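Local coordinates for Endoglucanase(Endo-1,4-beta-glucanase)protein (Pseudomonas stutzeri, PDB 6R2J), which probably hydrolyses the beta-1,4-glucosidic links of cellulose as a family 5 endoglucanase, and is captured here with cellobiose bound, at residues F57-E62 / L96-Y101; S19-A24 / Y36-K41; Q264-L269 / E308-H313; I255-P260 / K302-M307. All blocks are in the same frame, centred on the assembly; numbering follows the deposited sequence.

Contact 1 of 4, residues F57-E62 / L96-Y101; sequences FPFIWE and LDMHNY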
# COMPACT_ATOMS: atom_id res chain seq x y z
N PHE A 57 -4.38 2.78 -2.62
CA PHE A 57 -4.50 4.11 -3.20
C PHE A 57 -3.78 5.17 -2.37
O PHE A 57 -4.32 5.63 -1.35
CB PHE A 57 -5.96 4.50 -3.39
CG PHE A 57 -6.12 5.76 -4.18
CD1 PHE A 57 -5.92 5.73 -5.56
CD2 PHE A 57 -6.39 6.96 -3.57
CE1 PHE A 57 -6.04 6.88 -6.34
CE2 PHE A 57 -6.47 8.14 -4.35
CZ PHE A 57 -6.32 8.08 -5.73
N PRO A 58 -2.57 5.60 -2.79
CA PRO A 58 -1.87 6.68 -2.06
C PRO A 58 -2.53 8.06 -2.21
O PRO A 58 -3.01 8.45 -3.28
CB PRO A 58 -0.45 6.66 -2.65
CG PRO A 58 -0.32 5.31 -3.34
CD PRO A 58 -1.71 4.95 -3.81
N PHE A 59 -2.52 8.80 -1.10
CA PHE A 59 -2.86 10.21 -1.03
C PHE A 59 -1.89 10.80 -0.01
O PHE A 59 -1.17 10.07 0.71
CB PHE A 59 -4.34 10.34 -0.68
CG PHE A 59 -4.63 10.00 0.74
CD1 PHE A 59 -4.78 8.68 1.13
CD2 PHE A 59 -4.67 11.00 1.72
CE1 PHE A 59 -5.01 8.36 2.45
CE2 PHE A 59 -4.88 10.70 3.04
CZ PHE A 59 -5.08 9.38 3.41
N ILE A 60 -1.85 12.13 0.06
CA ILE A 60 -1.01 12.77 1.07
C ILE A 60 -1.83 13.59 2.05
O ILE A 60 -2.85 14.20 1.72
CB ILE A 60 0.20 13.56 0.50
CG1 ILE A 60 -0.26 14.71 -0.40
CG2 ILE A 60 1.16 12.57 -0.25
CD1 ILE A 60 0.89 15.58 -0.88
N TRP A 61 -1.36 13.61 3.29
CA TRP A 61 -2.02 14.36 4.35
C TRP A 61 -2.13 15.85 3.99
O TRP A 61 -3.18 16.47 4.20
CB TRP A 61 -1.25 14.08 5.65
CG TRP A 61 -1.74 14.72 6.88
CD1 TRP A 61 -2.83 15.55 7.04
CD2 TRP A 61 -1.12 14.62 8.17
NE1 TRP A 61 -2.91 15.98 8.34
CE2 TRP A 61 -1.88 15.41 9.06
CE3 TRP A 61 0.01 13.94 8.65
CZ2 TRP A 61 -1.56 15.53 10.40
CZ3 TRP A 61 0.34 14.08 9.98
CH2 TRP A 61 -0.44 14.88 10.84
N GLU A 62 -1.09 16.41 3.36
CA GLU A 62 -1.05 17.83 3.05
C GLU A 62 -2.17 18.26 2.11
O GLU A 62 -2.53 19.44 2.09
CB GLU A 62 0.32 18.17 2.45
CG GLU A 62 1.48 18.09 3.45
CD GLU A 62 2.13 16.69 3.53
OE1 GLU A 62 1.58 15.73 2.97
OE2 GLU A 62 3.19 16.56 4.19
N LEU A 96 -6.76 2.86 1.50
CA LEU A 96 -6.33 4.25 1.49
C LEU A 96 -4.99 4.39 2.20
O LEU A 96 -4.84 4.00 3.36
CB LEU A 96 -7.37 5.15 2.14
CG LEU A 96 -8.69 5.21 1.37
CD1 LEU A 96 -9.62 6.18 2.08
CD2 LEU A 96 -8.50 5.62 -0.07
N ASP A 97 -4.00 4.95 1.51
CA ASP A 97 -2.62 4.97 1.98
C ASP A 97 -2.22 6.42 2.15
O ASP A 97 -2.10 7.14 1.15
CB ASP A 97 -1.74 4.28 0.93
CG ASP A 97 -0.29 4.76 0.94
OD1 ASP A 97 0.26 5.11 2.04
OD2 ASP A 97 0.23 4.84 -0.24
N MET A 98 -2.01 6.84 3.40
CA MET A 98 -1.46 8.17 3.67
C MET A 98 0.04 8.12 3.37
O MET A 98 0.84 7.62 4.17
CB MET A 98 -1.73 8.62 5.10
CG MET A 98 -1.07 9.95 5.44
SD MET A 98 -1.52 10.65 7.05
CE MET A 98 -3.27 11.03 6.89
N HIS A 99 0.42 8.63 2.21
CA HIS A 99 1.72 8.34 1.59
C HIS A 99 2.77 9.36 2.05
O HIS A 99 3.39 10.07 1.24
CB HIS A 99 1.51 8.40 0.09
CG HIS A 99 2.46 7.56 -0.71
ND1 HIS A 99 2.44 6.18 -0.67
CD2 HIS A 99 3.42 7.90 -1.60
CE1 HIS A 99 3.36 5.71 -1.50
NE2 HIS A 99 3.96 6.73 -2.08
N ASN A 100 3.01 9.38 3.38
CA ASN A 100 3.67 10.53 3.98
C ASN A 100 5.04 10.32 4.64
O ASN A 100 5.60 11.29 5.15
CB ASN A 100 2.73 11.22 4.97
CG ASN A 100 1.93 12.34 4.34
OD1 ASN A 100 0.99 12.10 3.62
ND2 ASN A 100 2.33 13.57 4.59
N TYR A 101 5.59 9.11 4.65
CA TYR A 101 7.00 8.93 5.02
C TYR A 101 7.34 9.38 6.44
O TYR A 101 8.47 9.79 6.72
CB TYR A 101 7.91 9.66 4.03
CG TYR A 101 7.73 9.22 2.60
CD1 TYR A 101 8.30 8.06 2.13
CD2 TYR A 101 6.96 9.96 1.73
CE1 TYR A 101 8.10 7.65 0.84
CE2 TYR A 101 6.76 9.54 0.44
CZ TYR A 101 7.32 8.39 -0.01
OH TYR A 101 7.10 8.01 -1.32
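F57, P58 and F59 run in parallel register with L96, D97 and M98, two adjacent strands of the TIM barrel, their short axes 4.6 Å apart at closest and 34° apart in direction. Main-chain bonds climb from D97 N to F57 O and from F59 N to D97 O, then pass the strand end with H99 N to F59 O at 2.6 Å. On the face that carries P58 and D97, P58 CB lies over the imidazole of H99, just past the strand end, 3.8 Å from its centroid; H99 ND1 donates to the syn lone pair of D97 OD2 at 2.6 Å, a bent bond with the oxygen tilted from the ring plane. On the other, the F59 ring, with chi1 at 73°, leans toward the neighbouring strand and receives M98 CA over one face, 4.0 Å from the centroid. M98 SD approaches W61 obliquely, a Met-aromatic contact. Past the strands, N100 OD1 accepts the W61 N-H at 2.8 Å almost straight, and N100 ND2 donates to E62 OE1 at 2.8 Å. A leucine here would probably leave W61 N and the E62 carboxylate each short of a partner. N100 ND2 also reaches R103 O, while E62 OE2 accepts from H105 N.

Contact 2 of 4, residues S19-A24 / Y36-K41; sequences SGAGFA and YFYPEK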
# COMPACT_ATOMS: atom_id res chain seq x y z
N SER A 19 -2.41 5.34 -9.15
CA SER A 19 -2.01 6.73 -9.14
C SER A 19 -3.26 7.62 -9.16
O SER A 19 -4.37 7.15 -9.48
CB SER A 19 -1.06 7.02 -10.31
OG SER A 19 -1.66 6.58 -11.48
N GLY A 20 -3.07 8.94 -8.90
CA GLY A 20 -1.76 9.59 -8.73
C GLY A 20 -1.92 10.75 -7.77
O GLY A 20 -1.36 11.80 -7.97
N ALA A 21 -2.70 10.56 -6.69
CA ALA A 21 -3.05 11.62 -5.73
C ALA A 21 -1.90 12.00 -4.81
O ALA A 21 -2.00 13.03 -4.12
CB ALA A 21 -4.26 11.16 -4.90
N GLY A 22 -0.84 11.20 -4.77
CA GLY A 22 0.36 11.52 -4.05
C GLY A 22 1.50 12.01 -4.90
O GLY A 22 2.61 12.16 -4.38
N PHE A 23 1.26 12.26 -6.18
CA PHE A 23 2.30 12.73 -7.08
C PHE A 23 2.79 14.13 -6.68
O PHE A 23 2.04 14.95 -6.14
CB PHE A 23 1.68 12.85 -8.49
CG PHE A 23 1.69 11.57 -9.30
CD1 PHE A 23 1.63 10.31 -8.70
CD2 PHE A 23 1.76 11.64 -10.70
CE1 PHE A 23 1.66 9.15 -9.48
CE2 PHE A 23 1.82 10.50 -11.48
CZ PHE A 23 1.75 9.24 -10.88
N ALA A 24 4.05 14.39 -7.02
CA ALA A 24 4.68 15.70 -6.83
C ALA A 24 4.44 16.21 -5.40
O ALA A 24 3.93 17.31 -5.20
CB ALA A 24 4.18 16.70 -7.86
N TYR A 36 -1.03 16.39 -9.52
CA TYR A 36 -1.48 15.07 -9.13
C TYR A 36 -2.79 14.80 -9.86
O TYR A 36 -3.36 15.68 -10.51
CB TYR A 36 -1.61 14.94 -7.61
CG TYR A 36 -2.70 15.81 -7.00
CD1 TYR A 36 -4.02 15.37 -6.94
CD2 TYR A 36 -2.43 17.09 -6.49
CE1 TYR A 36 -5.00 16.13 -6.40
CE2 TYR A 36 -3.41 17.86 -5.95
CZ TYR A 36 -4.71 17.38 -5.90
OH TYR A 36 -5.71 18.14 -5.34
N PHE A 37 -3.23 13.56 -9.77
CA PHE A 37 -4.33 13.07 -10.60
C PHE A 37 -5.06 12.00 -9.81
O PHE A 37 -4.47 11.25 -9.03
CB PHE A 37 -3.84 12.41 -11.91
CG PHE A 37 -2.73 13.13 -12.56
CD1 PHE A 37 -2.96 14.34 -13.15
CD2 PHE A 37 -1.43 12.63 -12.54
CE1 PHE A 37 -1.93 15.05 -13.73
CE2 PHE A 37 -0.42 13.34 -13.09
CZ PHE A 37 -0.66 14.54 -13.71
N TYR A 38 -6.31 11.92 -10.04
CA TYR A 38 -7.21 10.89 -9.56
C TYR A 38 -7.71 10.01 -10.72
O TYR A 38 -7.88 10.47 -11.85
CB TYR A 38 -8.39 11.56 -8.83
CG TYR A 38 -8.09 11.77 -7.36
CD1 TYR A 38 -7.26 12.78 -6.94
CD2 TYR A 38 -8.62 10.92 -6.40
CE1 TYR A 38 -6.98 12.96 -5.59
CE2 TYR A 38 -8.35 11.09 -5.05
CZ TYR A 38 -7.54 12.11 -4.64
OH TYR A 38 -7.27 12.25 -3.29
N PRO A 39 -7.89 8.72 -10.46
CA PRO A 39 -8.30 7.81 -11.51
C PRO A 39 -9.77 8.01 -11.86
O PRO A 39 -10.55 8.64 -11.14
CB PRO A 39 -8.03 6.43 -10.91
CG PRO A 39 -8.16 6.64 -9.40
CD PRO A 39 -7.65 8.04 -9.16
N GLU A 40 -10.14 7.44 -13.01
CA GLU A 40 -11.48 7.47 -13.57
C GLU A 40 -12.04 6.06 -13.64
O GLU A 40 -11.33 5.07 -13.38
CB GLU A 40 -11.46 8.09 -14.96
CG GLU A 40 -10.97 9.51 -14.96
CD GLU A 40 -11.97 10.47 -14.31
OE1 GLU A 40 -13.10 10.03 -13.93
OE2 GLU A 40 -11.63 11.67 -14.21
N LYS A 41 -13.30 5.96 -14.05
CA LYS A 41 -13.95 4.65 -14.12
C LYS A 41 -13.19 3.68 -15.01
O LYS A 41 -13.23 2.46 -14.78
CB LYS A 41 -15.39 4.81 -14.60
CG LYS A 41 -15.54 5.45 -15.98
CD LYS A 41 -17.01 5.31 -16.44
CE LYS A 41 -17.26 5.92 -17.82
NZ LYS A 41 -17.22 7.41 -17.76
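F23 sets its ring obliquely against that of F37, with F23 CD2 3.7 Å from F37 CE2 and the two planes 78° apart. The first torsion of F23 (chi1 -85°) keeps CG beside its own backbone N, and this brings the ring over G20 CA, so that one phenyl face rests on the glycine. F23 CB meanwhile packs on Y36 CB at 4.0 Å. Further along, the methyl of A21 presses on the phenol of Y38, its CB 3.3 Å from Y38 CE1.

The main chains are tied at G20, which follows a cis peptide and opens a type I turn ending at F23. G20 O takes two N-H groups from opposite faces of its carbonyl plane: F37 N at 3.1 Å, and F23 N at 3.2 Å, which closes the turn. G20 N also donates to F37 O, although the position of that oxygen is less certain.

Both segments belong to the long loop between barrel strand 14-18 and helix 41-49. W289 meets the F23 ring edge-to-face, while Y36 OH and Y38 OH both bond to Q76. S19 O is buried against P39 CD and has no polar partner in the model. Across this contact, then, side chains meet through apolar surface and polar pairing is left to the backbone, so the fit depends on ring shape and the turn at G20, with no pairing of charges.

Contact 3 of 4, residues Q264-L269 / E308-H313; sequences QAMDNL and ELMRKH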
# COMPACT_ATOMS: atom_id res chain seq x y z
N GLN A 264 11.52 -12.88 -13.79
CA GLN A 264 11.63 -14.15 -13.10
C GLN A 264 11.44 -13.97 -11.60
O GLN A 264 10.74 -14.75 -10.96
CB GLN A 264 12.98 -14.77 -13.35
CG GLN A 264 12.91 -16.27 -13.17
CD GLN A 264 12.09 -16.92 -14.27
OE1 GLN A 264 12.18 -16.51 -15.44
NE2 GLN A 264 11.26 -17.88 -13.89
N ALA A 265 12.07 -12.92 -11.04
CA ALA A 265 11.99 -12.62 -9.61
C ALA A 265 10.57 -12.34 -9.19
O ALA A 265 10.17 -12.72 -8.08
CB ALA A 265 12.92 -11.46 -9.29
N MET A 266 9.78 -11.69 -10.05
CA MET A 266 8.39 -11.40 -9.72
C MET A 266 7.57 -12.67 -9.71
O MET A 266 6.79 -12.89 -8.79
CB MET A 266 7.81 -10.43 -10.73
CG MET A 266 6.38 -10.07 -10.51
SD MET A 266 5.84 -8.67 -11.53
CE MET A 266 4.03 -8.78 -11.45
N ASP A 267 7.71 -13.50 -10.75
CA ASP A 267 7.02 -14.79 -10.78
C ASP A 267 7.29 -15.61 -9.51
O ASP A 267 6.37 -16.15 -8.89
CB ASP A 267 7.47 -15.55 -12.02
CG ASP A 267 6.33 -16.35 -12.65
OD1 ASP A 267 5.31 -15.72 -13.11
OD2 ASP A 267 6.47 -17.61 -12.71
N ASN A 268 8.55 -15.71 -9.11
CA ASN A 268 8.83 -16.53 -7.94
C ASN A 268 8.35 -15.86 -6.66
O ASN A 268 7.95 -16.56 -5.72
CB ASN A 268 10.33 -16.79 -7.88
CG ASN A 268 10.80 -17.64 -9.00
OD1 ASN A 268 10.09 -18.55 -9.43
ND2 ASN A 268 12.01 -17.37 -9.48
N LEU A 269 8.42 -14.53 -6.59
CA LEU A 269 7.87 -13.84 -5.42
C LEU A 269 6.37 -14.10 -5.27
O LEU A 269 5.91 -14.54 -4.22
CB LEU A 269 8.16 -12.35 -5.50
CG LEU A 269 7.45 -11.52 -4.46
CD1 LEU A 269 7.96 -11.77 -3.03
CD2 LEU A 269 7.52 -10.02 -4.84
N GLU A 308 0.53 -9.42 -17.69
CA GLU A 308 0.57 -10.79 -18.17
C GLU A 308 1.29 -11.71 -17.19
O GLU A 308 0.89 -12.87 -17.02
CB GLU A 308 1.20 -10.81 -19.56
CG GLU A 308 0.42 -9.97 -20.58
CD GLU A 308 0.96 -10.13 -21.99
OE1 GLU A 308 2.18 -10.38 -22.13
OE2 GLU A 308 0.16 -10.00 -22.95
N LEU A 309 2.33 -11.22 -16.51
CA LEU A 309 3.01 -12.07 -15.53
C LEU A 309 2.16 -12.28 -14.28
O LEU A 309 2.25 -13.34 -13.65
CB LEU A 309 4.38 -11.48 -15.19
CG LEU A 309 5.18 -12.39 -14.27
CD1 LEU A 309 6.50 -12.88 -14.81
CD2 LEU A 309 5.42 -11.62 -12.97
N MET A 310 1.36 -11.28 -13.91
CA MET A 310 0.54 -11.39 -12.71
C MET A 310 -0.52 -12.47 -12.87
O MET A 310 -0.87 -13.15 -11.91
CB MET A 310 -0.14 -10.05 -12.42
CG MET A 310 0.69 -8.99 -11.71
SD MET A 310 -0.43 -7.63 -11.13
CE MET A 310 -1.61 -8.57 -10.20
N ARG A 311 -1.06 -12.63 -14.08
CA ARG A 311 -2.29 -13.41 -14.24
C ARG A 311 -2.14 -14.86 -13.76
O ARG A 311 -3.11 -15.42 -13.23
CB ARG A 311 -2.79 -13.33 -15.68
CG ARG A 311 -3.40 -11.98 -16.00
CD ARG A 311 -4.33 -12.06 -17.17
NE ARG A 311 -3.61 -12.38 -18.41
CZ ARG A 311 -3.41 -11.53 -19.41
NH1 ARG A 311 -3.86 -10.28 -19.29
NH2 ARG A 311 -2.79 -11.93 -20.53
N LYS A 312 -0.97 -15.48 -13.95
CA LYS A 312 -0.85 -16.87 -13.53
C LYS A 312 -1.01 -17.03 -12.03
O LYS A 312 -1.30 -18.15 -11.57
CB LYS A 312 0.47 -17.50 -14.00
CG LYS A 312 1.67 -17.28 -13.10
CD LYS A 312 2.95 -17.98 -13.63
CE LYS A 312 3.35 -17.52 -15.06
NZ LYS A 312 3.57 -16.03 -15.29
N HIS A 313 -0.88 -15.93 -11.26
CA HIS A 313 -0.81 -15.98 -9.80
C HIS A 313 -2.08 -15.54 -9.07
O HIS A 313 -2.13 -15.68 -7.85
CB HIS A 313 0.37 -15.16 -9.27
CG HIS A 313 1.68 -15.51 -9.89
ND1 HIS A 313 2.34 -16.69 -9.61
CD2 HIS A 313 2.45 -14.85 -10.78
CE1 HIS A 313 3.45 -16.74 -10.33
NE2 HIS A 313 3.54 -15.64 -11.04
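D267 carries the polar half of this contact through a single oxygen. H313 NE2 donates to D267 OD1 at 2.7 Å and K312 NZ adds a salt bridge to the same D267 OD1 at 2.8 Å, the two donors arriving from opposite faces of the carboxylate. They come in differently: the lysine approaches from the syn side, tilted 23° from the carboxylate plane, whereas the histidine nitrogen stands 75° out of it, although OD1 stays near the plane of the imidazole. With a carboxylate this close, H313 is likely to be biased toward its protonated form, an effect the lysine would partly offset. K312 reaches back by folding at its last two torsions, its CG over the face of the H313 ring and its NZ also in a weak bond to L309 O.

The joint lies in the outer layer of the TIM barrel, between helix 260-276, which links strands 248-252 and 280-285, and helix 305-311, which follows the last strand. With an alanine here, the K312 ammonium and the H313 N-H would probably lose the acceptor they share, and the imidazole would be freer to turn.

Apolar contact fills the other half. M266, fully extended with CG anti to its backbone N (chi1 180°), ends with its CE 3.4 Å from M310 CG, a tight approach; its fit against L309 CD2 is too close in the model and so doubtful. The other branch of L309 turns to the aspartate, its CD1 3.5 Å from D267 OD1.

Contact 4 of 4, residues I255-P260 / K302-M307; sequences IPDDLP and KDRPQM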
# COMPACT_ATOMS: atom_id res chain seq x y z
N ILE A 255 8.53 -4.06 -11.18
CA ILE A 255 9.70 -4.37 -12.00
C ILE A 255 9.66 -3.54 -13.26
O ILE A 255 8.60 -3.19 -13.79
CB ILE A 255 9.78 -5.88 -12.39
CG1 ILE A 255 8.57 -6.32 -13.22
CG2 ILE A 255 9.91 -6.79 -11.19
CD1 ILE A 255 8.62 -7.78 -13.68
N PRO A 256 10.85 -3.19 -13.78
CA PRO A 256 10.90 -2.60 -15.12
C PRO A 256 10.58 -3.62 -16.19
O PRO A 256 10.86 -4.81 -16.05
CB PRO A 256 12.35 -2.11 -15.24
CG PRO A 256 12.92 -2.13 -13.78
CD PRO A 256 12.19 -3.27 -13.14
N ASP A 257 10.05 -3.13 -17.29
CA ASP A 257 9.72 -3.93 -18.45
C ASP A 257 10.92 -4.29 -19.33
O ASP A 257 10.71 -4.90 -20.38
CB ASP A 257 8.68 -3.16 -19.26
CG ASP A 257 9.21 -1.77 -19.80
OD1 ASP A 257 10.43 -1.63 -19.98
OD2 ASP A 257 8.40 -0.84 -20.07
N ASP A 258 12.15 -3.96 -18.95
CA ASP A 258 13.31 -4.23 -19.79
C ASP A 258 14.37 -5.07 -19.10
O ASP A 258 15.52 -5.15 -19.55
CB ASP A 258 13.91 -2.92 -20.31
CG ASP A 258 14.50 -2.06 -19.20
OD1 ASP A 258 14.22 -2.34 -18.00
OD2 ASP A 258 15.26 -1.11 -19.55
N LEU A 259 14.00 -5.73 -18.01
CA LEU A 259 14.90 -6.56 -17.23
C LEU A 259 14.30 -7.95 -17.14
O LEU A 259 13.50 -8.22 -16.24
CB LEU A 259 15.11 -5.96 -15.85
CG LEU A 259 15.75 -4.58 -15.76
CD1 LEU A 259 16.01 -4.30 -14.26
CD2 LEU A 259 17.01 -4.47 -16.51
N PRO A 260 14.66 -8.88 -18.05
CA PRO A 260 14.16 -10.26 -17.93
C PRO A 260 14.37 -10.91 -16.55
O PRO A 260 13.52 -11.70 -16.10
CB PRO A 260 14.92 -11.01 -19.04
CG PRO A 260 15.97 -10.06 -19.57
CD PRO A 260 15.46 -8.68 -19.27
N LYS A 302 -2.93 -2.18 -25.11
CA LYS A 302 -2.02 -3.31 -25.01
C LYS A 302 -1.66 -3.55 -23.54
O LYS A 302 -1.05 -2.70 -22.88
CB LYS A 302 -0.79 -3.00 -25.87
CG LYS A 302 0.18 -4.17 -26.08
CD LYS A 302 1.45 -3.70 -26.81
CE LYS A 302 2.40 -2.95 -25.86
NZ LYS A 302 2.22 -1.45 -25.88
N ASP A 303 -2.03 -4.73 -23.05
CA ASP A 303 -1.62 -5.12 -21.71
C ASP A 303 -0.11 -5.04 -21.61
O ASP A 303 0.61 -5.31 -22.58
CB ASP A 303 -2.00 -6.56 -21.40
CG ASP A 303 -3.49 -6.75 -21.32
OD1 ASP A 303 -4.24 -5.77 -21.03
OD2 ASP A 303 -3.90 -7.90 -21.56
N ARG A 304 0.35 -4.69 -20.41
CA ARG A 304 1.76 -4.61 -20.07
C ARG A 304 2.31 -5.98 -19.72
O ARG A 304 1.56 -6.89 -19.33
CB ARG A 304 1.93 -3.67 -18.88
CG ARG A 304 1.64 -2.22 -19.23
CD ARG A 304 2.81 -1.61 -19.99
NE ARG A 304 3.88 -1.24 -19.06
CZ ARG A 304 5.17 -1.15 -19.38
NH1 ARG A 304 5.55 -1.42 -20.62
NH2 ARG A 304 6.05 -0.78 -18.44
N PRO A 305 3.62 -6.16 -19.86
CA PRO A 305 4.20 -7.48 -19.54
C PRO A 305 3.99 -7.87 -18.09
O PRO A 305 3.92 -9.06 -17.77
CB PRO A 305 5.70 -7.32 -19.86
CG PRO A 305 5.87 -6.00 -20.55
CD PRO A 305 4.64 -5.16 -20.26
N GLN A 306 3.93 -6.90 -17.19
CA GLN A 306 3.74 -7.19 -15.78
C GLN A 306 2.33 -7.65 -15.48
O GLN A 306 2.12 -8.46 -14.56
CB GLN A 306 4.09 -5.97 -14.93
CG GLN A 306 5.50 -5.41 -15.14
CD GLN A 306 5.54 -4.30 -16.18
OE1 GLN A 306 4.72 -4.26 -17.08
NE2 GLN A 306 6.50 -3.38 -16.04
N MET A 307 1.34 -7.13 -16.21
CA MET A 307 -0.01 -7.67 -16.07
C MET A 307 -0.06 -9.12 -16.54
O MET A 307 -0.60 -9.99 -15.85
CB MET A 307 -1.00 -6.78 -16.85
CG MET A 307 -2.48 -7.13 -16.72
SD MET A 307 -3.09 -7.31 -15.06
CE MET A 307 -3.30 -5.60 -14.58
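R304 grips D257 end-on: NH1 at 3.0 Å and NH2 at 2.9 Å both donate to D257 OD2, a salt bridge in which one oxygen takes two N-H groups. That oxygen sits in the guanidinium plane, at its edge, and is approached on its anti side; the carboxylate stands almost perpendicular to the guanidinium, at 86°. Alongside, the amide of Q306 turns its NE2 to the main-chain carbonyl of I255, with Q306 NE2 3.1 Å from I255 O and the bond nearly straight. The oxygen lies in the amide plane of Q306. The aliphatic parts join in, I255 CG1 lying 3.7 Å from Q306 CG.

Several things hold these groups in place. R304 folds at chi2 and chi3 (-78° and -79°), which carries its guanidinium back to D257, with Q306 OE1 3.5 Å above one face of it. R304 NE bonds to A295 O, which fixes the other end of the group. NH2 also lies close to R299 NH2, so the D257 carboxylate probably eases the gathering of positive charge. Q306 NE2 has a second, weak bond to K293 O.

R304 is the N-cap residue of helix 305-311, and P305 starts its first turn, with CG 4.2 Å from D257 CB. On the other side, 255-260 is the loop that leads from barrel strand 248-252 into helix 260-276, where I255 packs on A262 and M266. The contact therefore joins the start of helix 305-311 to that strand-to-helix connection, with I255 N bonded to Y282 OH of strand 280-285.

In the fold
Along the chain, contact 2 closes before contact 1 opens, and the segments of contacts 3 and 4 come last and alternate. They form two clusters. Contacts 1 and 2 have centres 11 Å apart and touch where F57 of strand 54-59 packs on Y38, P39 and S19, setting the loop after strand 14-18 against the barrel sheet. Contacts 3 and 4, also 11 Å apart between centres, share helix 305-311; M266 touches I255 and Q306, and R311 forms a salt bridge with D303. Centres of different clusters lie 21 to 27 Å apart. One cluster thus joins early strands and their loop, the other helices 260-276 and 305-311 and the loop leading into the first, within one TIM barrel that carries the cellobiose.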